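Local coordinates for periplasmic binding protein/LacI transcriptional regulator (Shewanella sp. ANA-3, PDB 5OCP), which binds L-arabinofuranose, in both its alpha and beta forms, as the periplasmic component of an arabinose ABC transporter, at residues 212-224 / 233-245. Numbering follows the deposited sequence.
Sequences KPGKDILIVSVDG and ADGDVNATVELSP. With AHR (alpha-L-arabinofuranose), chain I; FUB (beta-L-arabinofuranose), chain J.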
ATOM      1  N   LYS A 212     -21.549   5.828 -15.037  1.00 22.41           N
ATOM      2  CA  LYS A 212     -20.696   6.986 -14.708  1.00 22.46           C
ATOM      3  C   LYS A 212     -19.961   6.757 -13.377  1.00 18.43           C
ATOM      4  O   LYS A 212     -20.575   6.795 -12.329  1.00 17.14           O
ATOM      5  CB  LYS A 212     -21.524   8.296 -14.603  1.00 27.06           C
ATOM      6  CG  LYS A 212     -21.924   8.875 -15.965  1.00 35.51           C
ATOM      7  CD  LYS A 212     -21.790  10.408 -15.965  1.00 46.61           C
ATOM      8  CE  LYS A 212     -22.053  11.026 -17.335  1.00 51.61           C
ATOM      9  NZ  LYS A 212     -23.521  11.120 -17.605  1.00 54.52           N
ATOM     10  N   PRO A 213     -18.688   6.381 -13.471  1.00 15.97           N
ATOM     11  CA  PRO A 213     -17.966   6.156 -12.212  1.00 14.78           C
ATOM     12  C   PRO A 213     -17.792   7.525 -11.518  1.00 14.29           C
ATOM     13  O   PRO A 213     -17.631   8.571 -12.177  1.00 15.27           O
ATOM     14  CB  PRO A 213     -16.650   5.580 -12.709  1.00 15.05           C
ATOM     15  CG  PRO A 213     -16.416   6.237 -13.982  1.00 16.66           C
ATOM     16  CD  PRO A 213     -17.798   6.314 -14.625  1.00 15.63           C
ATOM     17  N   GLY A 214     -17.836   7.494 -10.196  1.00 14.29           N
ATOM     18  CA  GLY A 214     -17.748   8.713  -9.404  1.00 15.68           C
ATOM     19  C   GLY A 214     -19.084   9.383  -9.155  1.00 17.17           C
ATOM     20  O   GLY A 214     -19.179  10.282  -8.314  1.00 20.46           O
ATOM     21  N   LYS A 215     -20.116   8.988  -9.898  1.00 19.14           N
ATOM     22  CA  LYS A 215     -21.452   9.558  -9.731  1.00 20.15           C
ATOM     23  C   LYS A 215     -22.446   8.444  -9.545  1.00 21.28           C
ATOM     24  O   LYS A 215     -23.018   8.304  -8.450  1.00 26.09           O
ATOM     25  CB  LYS A 215     -21.739  10.347 -11.006  1.00 24.87           C
ATOM     26  CG  LYS A 215     -23.169  10.868 -11.125  1.00 30.96           C
ATOM     27  CD  LYS A 215     -23.519  11.880 -10.061  1.00 33.81           C
ATOM     28  CE  LYS A 215     -24.795  12.649 -10.421  1.00 40.45           C
ATOM     29  NZ  LYS A 215     -25.985  11.738 -10.481  1.00 41.80           N
ATOM     30  N   ASP A 216     -22.654   7.611 -10.543  1.00 19.33           N
ATOM     31  CA  ASP A 216     -23.594   6.452 -10.447  1.00 20.67           C
ATOM     32  C   ASP A 216     -23.021   5.342  -9.488  1.00 17.75           C
ATOM     33  O   ASP A 216     -23.753   4.767  -8.665  1.00 19.67           O
ATOM     34  CB  ASP A 216     -23.865   5.809 -11.793  1.00 23.15           C
ATOM     35  CG  ASP A 216     -24.553   6.720 -12.791  1.00 33.06           C
ATOM     36  OD1 ASP A 216     -25.242   7.636 -12.308  1.00 31.58           O
ATOM     37  OD2 ASP A 216     -24.343   6.450 -14.036  1.00 36.42           O
ATOM     38  N   ILE A 217     -21.739   5.018  -9.646  1.00 16.56           N
ATOM     39  CA  ILE A 217     -21.068   4.093  -8.760  1.00 13.77           C
ATOM     40  C   ILE A 217     -19.890   4.932  -8.120  1.00 12.92           C
ATOM     41  O   ILE A 217     -19.031   5.366  -8.831  1.00 13.93           O
ATOM     42  CB  ILE A 217     -20.536   2.932  -9.548  1.00 15.55           C
ATOM     43  CG1 ILE A 217     -21.730   2.173 -10.166  1.00 15.44           C
ATOM     44  CG2 ILE A 217     -19.768   1.971  -8.679  1.00 15.42           C
ATOM     45  CD1 ILE A 217     -21.275   0.995 -10.956  1.00 18.10           C
ATOM     46  N   LEU A 218     -19.938   5.042  -6.817  1.00 13.84           N
ATOM     47  CA  LEU A 218     -18.893   5.735  -6.032  1.00 13.36           C
ATOM     48  C   LEU A 218     -17.675   4.869  -6.010  1.00 12.89           C
ATOM     49  O   LEU A 218     -17.765   3.640  -6.095  1.00 12.84           O
ATOM     50  CB  LEU A 218     -19.344   6.013  -4.627  1.00 14.33           C
ATOM     51  CG  LEU A 218     -20.615   6.869  -4.441  1.00 15.66           C
ATOM     52  CD1 LEU A 218     -20.962   6.915  -2.983  1.00 15.43           C
ATOM     53  CD2 LEU A 218     -20.414   8.212  -5.110  1.00 18.95           C
ATOM     54  N   ILE A 219     -16.486   5.490  -5.970  1.00 12.01           N
ATOM     55  CA  ILE A 219     -15.252   4.716  -5.958  1.00 11.58           C
ATOM     56  C   ILE A 219     -14.408   5.274  -4.788  1.00 11.49           C
ATOM     57  O   ILE A 219     -14.110   6.450  -4.769  1.00 10.48           O
ATOM     58  CB  ILE A 219     -14.528   4.823  -7.286  1.00 12.84           C
ATOM     59  CG1 ILE A 219     -15.434   4.225  -8.374  1.00 15.29           C
ATOM     60  CG2 ILE A 219     -13.199   4.092  -7.184  1.00 13.53           C
ATOM     61  CD1 ILE A 219     -14.865   4.249  -9.750  1.00 20.19           C
ATOM     62  N   VAL A 220     -14.123   4.381  -3.835  1.00  9.85           N
ATOM     63  CA  VAL A 220     -13.294   4.707  -2.669  1.00 11.45           C
ATOM     64  C   VAL A 220     -12.125   3.744  -2.566  1.00 12.02           C
ATOM     65  O   VAL A 220     -12.241   2.580  -2.923  1.00 11.39           O
ATOM     66  CB  VAL A 220     -14.105   4.781  -1.428  1.00 11.40           C
ATOM     67  CG1 VAL A 220     -15.249   5.749  -1.559  1.00 12.39           C
ATOM     68  CG2 VAL A 220     -14.602   3.404  -0.973  1.00 11.27           C
ATOM     69  N   SER A 221     -10.991   4.203  -2.049  1.00 10.72           N
ATOM     70  CA  SER A 221      -9.760   3.462  -2.225  1.00 10.73           C
ATOM     71  C   SER A 221      -8.704   3.916  -1.209  1.00 11.19           C
ATOM     72  O   SER A 221      -8.981   4.773  -0.327  1.00  9.94           O
ATOM     73  CB  SER A 221      -9.285   3.799  -3.656  1.00 13.97           C
ATOM     74  OG  SER A 221      -8.188   3.020  -4.043  1.00 16.16           O
ATOM     75  N   VAL A 222      -7.527   3.342  -1.360  1.00 10.49           N
ATOM     76  CA  VAL A 222      -6.306   3.737  -0.592  1.00 11.13           C
ATOM     77  C   VAL A 222      -5.111   3.888  -1.496  1.00 10.98           C
ATOM     78  O   VAL A 222      -4.883   3.049  -2.369  1.00 11.39           O
ATOM     79  CB  VAL A 222      -5.995   2.702   0.527  1.00 11.73           C
ATOM     80  CG1 VAL A 222      -4.783   3.158   1.355  1.00 11.97           C
ATOM     81  CG2 VAL A 222      -7.152   2.561   1.456  1.00 13.02           C
ATOM     82  N   ASP A 223      -4.344   4.958  -1.244  1.00 10.68           N
ATOM     83  CA  ASP A 223      -2.928   5.178  -1.636  1.00 11.04           C
ATOM     84  C   ASP A 223      -2.672   6.697  -1.818  1.00 12.40           C
ATOM     85  O   ASP A 223      -1.624   7.216  -1.425  1.00 12.46           O
ATOM     86  CB  ASP A 223      -2.413   4.414  -2.838  1.00 11.24           C
ATOM     87  CG  ASP A 223      -2.063   2.963  -2.563  1.00 11.72           C
ATOM     88  OD1 ASP A 223      -2.000   2.516  -1.361  1.00 12.41           O
ATOM     89  OD2 ASP A 223      -1.871   2.174  -3.533  1.00 12.37           O
ATOM     90  N   GLY A 224      -3.608   7.394  -2.476  1.00 14.06           N
ATOM     91  CA  GLY A 224      -3.420   8.765  -2.764  1.00 13.83           C
ATOM     92  C   GLY A 224      -2.379   9.022  -3.840  1.00 13.74           C
ATOM     93  O   GLY A 224      -1.541   9.968  -3.722  1.00 16.61           O
ATOM     94  N   ALA A 233     -10.172  14.929  -9.475  1.00 16.47           N
ATOM     95  CA  ALA A 233     -10.266  16.302 -10.042  1.00 18.27           C
ATOM     96  C   ALA A 233     -11.189  16.256 -11.260  1.00 20.55           C
ATOM     97  O   ALA A 233     -11.944  17.216 -11.507  1.00 21.85           O
ATOM     98  CB  ALA A 233      -8.868  16.816 -10.421  1.00 20.65           C
ATOM     99  N   ASP A 234     -11.146  15.151 -11.978  1.00 18.67           N
ATOM    100  CA  ASP A 234     -12.014  14.921 -13.145  1.00 21.77           C
ATOM    101  C   ASP A 234     -13.385  14.401 -12.873  1.00 21.80           C
ATOM    102  O   ASP A 234     -14.225  14.385 -13.806  1.00 23.63           O
ATOM    103  CB  ASP A 234     -11.283  14.074 -14.195  1.00 20.95           C
ATOM    104  CG  ASP A 234     -10.043  14.797 -14.730  1.00 26.26           C
ATOM    105  OD1 ASP A 234      -9.891  16.053 -14.488  1.00 30.88           O
ATOM    106  OD2 ASP A 234      -9.178  14.109 -15.346  1.00 30.47           O
ATOM    107  N   GLY A 235     -13.687  13.992 -11.655  1.00 19.23           N
ATOM    108  CA  GLY A 235     -14.998  13.474 -11.301  1.00 18.81           C
ATOM    109  C   GLY A 235     -15.229  11.944 -11.431  1.00 17.41           C
ATOM    110  O   GLY A 235     -16.317  11.492 -11.114  1.00 20.14           O
ATOM    111  N   ASP A 236     -14.204  11.176 -11.758  1.00 17.10           N
ATOM    112  CA  ASP A 236     -14.332   9.720 -12.037  1.00 16.06           C
ATOM    113  C   ASP A 236     -14.206   8.807 -10.827  1.00 15.10           C
ATOM    114  O   ASP A 236     -14.608   7.632 -10.859  1.00 14.82           O
ATOM    115  CB  ASP A 236     -13.293   9.304 -13.069  1.00 18.25           C
ATOM    116  CG  ASP A 236     -13.640   9.787 -14.522  1.00 23.51           C
ATOM    117  OD1 ASP A 236     -14.837  10.060 -14.762  1.00 25.77           O
ATOM    118  OD2 ASP A 236     -12.718   9.789 -15.349  1.00 28.43           O
ATOM    119  N   VAL A 237     -13.622   9.327  -9.744  1.00 13.26           N
ATOM    120  CA  VAL A 237     -13.547   8.585  -8.446  1.00 12.55           C
ATOM    121  C   VAL A 237     -13.793   9.553  -7.290  1.00 12.71           C
ATOM    122  O   VAL A 237     -13.823  10.762  -7.506  1.00 13.86           O
ATOM    123  CB  VAL A 237     -12.166   7.941  -8.290  1.00 11.50           C
ATOM    124  CG1 VAL A 237     -11.902   6.944  -9.393  1.00 12.19           C
ATOM    125  CG2 VAL A 237     -11.073   8.973  -8.181  1.00 12.99           C
ATOM    126  N   ASN A 238     -14.029   9.034  -6.093  1.00 10.85           N
ATOM    127  CA  ASN A 238     -14.553   9.891  -5.036  1.00 10.97           C
ATOM    128  C   ASN A 238     -13.619  10.198  -3.902  1.00 13.16           C
ATOM    129  O   ASN A 238     -13.572  11.339  -3.491  1.00 14.39           O
ATOM    130  CB  ASN A 238     -15.793   9.337  -4.513  1.00 11.40           C
ATOM    131  CG  ASN A 238     -16.851   9.236  -5.609  1.00 12.51           C
ATOM    132  OD1 ASN A 238     -16.929   8.227  -6.315  1.00 12.94           O
ATOM    133  ND2 ASN A 238     -17.612  10.334  -5.818  1.00 12.64           N
ATOM    134  N   ALA A 239     -12.934   9.176  -3.384  1.00 11.92           N
ATOM    135  CA  ALA A 239     -12.163   9.329  -2.081  1.00 11.25           C
ATOM    136  C   ALA A 239     -11.046   8.342  -2.004  1.00 10.53           C
ATOM    137  O   ALA A 239     -11.139   7.230  -2.541  1.00  9.94           O
ATOM    138  CB  ALA A 239     -13.036   9.224  -0.840  1.00 11.87           C
ATOM    139  N   THR A 240      -9.923   8.749  -1.388  1.00 10.15           N
ATOM    140  CA  THR A 240      -8.840   7.842  -1.093  1.00 10.57           C
ATOM    141  C   THR A 240      -8.163   8.260   0.184  1.00 12.36           C
ATOM    142  O   THR A 240      -8.281   9.404   0.604  1.00 15.39           O
ATOM    143  CB  THR A 240      -7.844   7.770  -2.258  1.00 13.74           C
ATOM    144  OG1 THR A 240      -6.867   6.761  -2.047  1.00 13.40           O
ATOM    145  CG2 THR A 240      -7.104   9.104  -2.440  1.00 12.91           C
ATOM    146  N   VAL A 241      -7.490   7.335   0.834  1.00 10.82           N
ATOM    147  CA  VAL A 241      -6.652   7.650   1.987  1.00 11.78           C
ATOM    148  C   VAL A 241      -5.244   7.698   1.527  1.00 10.52           C
ATOM    149  O   VAL A 241      -4.692   6.809   0.828  1.00 11.55           O
ATOM    150  CB  VAL A 241      -6.809   6.573   3.095  1.00 13.16           C
ATOM    151  CG1 VAL A 241      -5.838   6.840   4.249  1.00 12.77           C
ATOM    152  CG2 VAL A 241      -8.263   6.439   3.492  1.00 15.53           C
ATOM    153  N   GLU A 242      -4.530   8.747   1.885  1.00 10.97           N
ATOM    154  CA  GLU A 242      -3.152   8.894   1.477  1.00 10.92           C
ATOM    155  C   GLU A 242      -2.246   7.938   2.196  1.00 12.00           C
ATOM    156  O   GLU A 242      -2.378   7.786   3.395  1.00 13.31           O
ATOM    157  CB  GLU A 242      -2.696  10.343   1.801  1.00 13.30           C
ATOM    158  CG  GLU A 242      -1.306  10.643   1.375  1.00 16.52           C
ATOM    159  CD  GLU A 242      -0.876  12.112   1.542  1.00 20.21           C
ATOM    160  OE1 GLU A 242       0.050  12.456   0.861  1.00 19.65           O
ATOM    161  OE2 GLU A 242      -1.447  12.922   2.287  1.00 23.22           O
ATOM    162  N   LEU A 243      -1.351   7.309   1.469  1.00 11.85           N
ATOM    163  CA  LEU A 243      -0.353   6.375   2.006  1.00 11.90           C
ATOM    164  C   LEU A 243       1.008   6.974   1.649  1.00 13.64           C
ATOM    165  O   LEU A 243       1.391   7.015   0.485  1.00 14.76           O
ATOM    166  CB  LEU A 243      -0.458   5.019   1.407  1.00 12.83           C
ATOM    167  CG  LEU A 243       0.510   3.930   1.874  1.00 15.33           C
ATOM    168  CD1 LEU A 243       0.305   3.711   3.346  1.00 18.91           C
ATOM    169  CD2 LEU A 243       0.378   2.632   1.072  1.00 14.43           C
ATOM    170  N   SER A 244       1.659   7.463   2.680  1.00 15.14           N
ATOM    171  CA  SER A 244       2.992   8.089   2.477  1.00 16.20           C
ATOM    172  C   SER A 244       4.055   7.088   1.969  1.00 16.22           C
ATOM    173  O   SER A 244       4.203   6.047   2.561  1.00 17.36           O
ATOM    174  CB  SER A 244       3.486   8.649   3.790  1.00 18.40           C
ATOM    175  OG  SER A 244       4.806   9.146   3.554  1.00 23.31           O
ATOM    176  N   PRO A 245       4.735   7.432   0.921  1.00 18.37           N
ATOM    177  CA  PRO A 245       5.834   6.542   0.462  1.00 22.32           C
ATOM    178  C   PRO A 245       7.152   6.812   1.201  1.00 23.43           C
ATOM    179  O   PRO A 245       8.153   6.136   0.906  1.00 23.39           O
ATOM    180  CB  PRO A 245       5.914   6.842  -0.993  1.00 22.94           C
ATOM    181  CG  PRO A 245       5.538   8.257  -1.125  1.00 25.97           C
ATOM    182  CD  PRO A 245       4.471   8.467  -0.081  1.00 19.83           C
TER
HETATM  183  O5  AHR I 407       1.501  -2.452   1.068  0.50  9.68           O
HETATM  184  C5  AHR I 407       0.980  -1.294   0.491  0.50  9.29           C
HETATM  185  C4  AHR I 407       0.095  -1.646  -0.691  0.50  9.24           C
HETATM  186  O4  AHR I 407       0.775  -2.466  -1.611  0.50  8.99           O
HETATM  187  C3  AHR I 407      -0.390  -0.389  -1.437  0.50  9.08           C
HETATM  188  O3  AHR I 407      -1.526   0.097  -0.798  0.50  9.41           O
HETATM  189  C2  AHR I 407      -0.590  -0.982  -2.822  0.50  9.17           C
HETATM  190  O2  AHR I 407      -0.615  -0.071  -3.881  0.50  9.41           O
HETATM  191  C1  AHR I 407       0.653  -1.850  -2.902  0.50  9.47           C
HETATM  192  O1  AHR I 407       0.465  -2.794  -3.827  0.50 10.09           O
HETATM  193  O5  FUB J 408       1.500  -2.451   1.067  0.50 14.06           O
HETATM  194  C5  FUB J 408       0.981  -1.296   0.483  0.50 12.97           C
HETATM  195  C4  FUB J 408       0.098  -1.650  -0.702  0.50 12.74           C
HETATM  196  O4  FUB J 408       0.763  -2.483  -1.620  0.50 12.21           O
HETATM  197  C3  FUB J 408      -0.383  -0.399  -1.454  0.50 12.38           C
HETATM  198  O3  FUB J 408      -1.510   0.098  -0.801  0.50 12.84           O
HETATM  199  C2  FUB J 408      -0.656  -0.999  -2.828  0.50 12.46           C
HETATM  200  O2  FUB J 408      -0.625  -0.070  -3.886  0.50 12.95           O
HETATM  201  C1  FUB J 408       0.335  -2.156  -2.955  0.50 12.39           C
HETATM  202  O1  FUB J 408       1.418  -1.682  -3.591  0.50 13.65           O
HETATM  203  O   HOH W   1     -17.286   9.761 -14.653  1.00 38.45           O
HETATM  204  O   HOH W   2     -18.432  12.685 -10.047  1.00 44.45           O
HETATM  205  O   HOH W   3       0.885   8.456  -1.945  1.00 25.47           O
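The side-chain amide of Asn238 bridges two backbone groups of segment 212-224. Its OD1 accepts from Ile219 N at 2.8 Å, while ND2 gives a nearly straight bond (166°) to Gly214 O, close to the amide plane. CG lies anti to the carbonyl carbon (chi1 -60°), directing the amide at segment 212-224, and Leu218 CD2 sits over its face, 3.6 Å from ND2. An alanine here removes both amide atoms, which would probably leave Ile219 N without its side-chain acceptor and the turn at Gly214 less firmly tied to segment 233-245. Ile219 O accepts from both Asn238 N and Ala239 N, and Ile219 CG2 meets Val237 CG1 at 3.8 Å, beside Val203 of helix 196-208. Strands 218-221 and 239-242 run parallel, their axes 7° apart, within a right-handed beta-alpha-beta crossover through helix 226-234, in one lobe of the periplasmic binding protein fold. Thr240 OG1 is hydrogen-bonded to Asp196 and receives a weak bond from Gly224 N. Nearer the sugar, Leu243 N bonds to Asp223 O from above the carbonyl plane, and Leu243 CD2 rests 3.4 Å from Asp223 OD1. That carboxylate sets OD1 2.5 Å from O3 and OD2 2.6 Å from O2 of either arabinofuranose anomer.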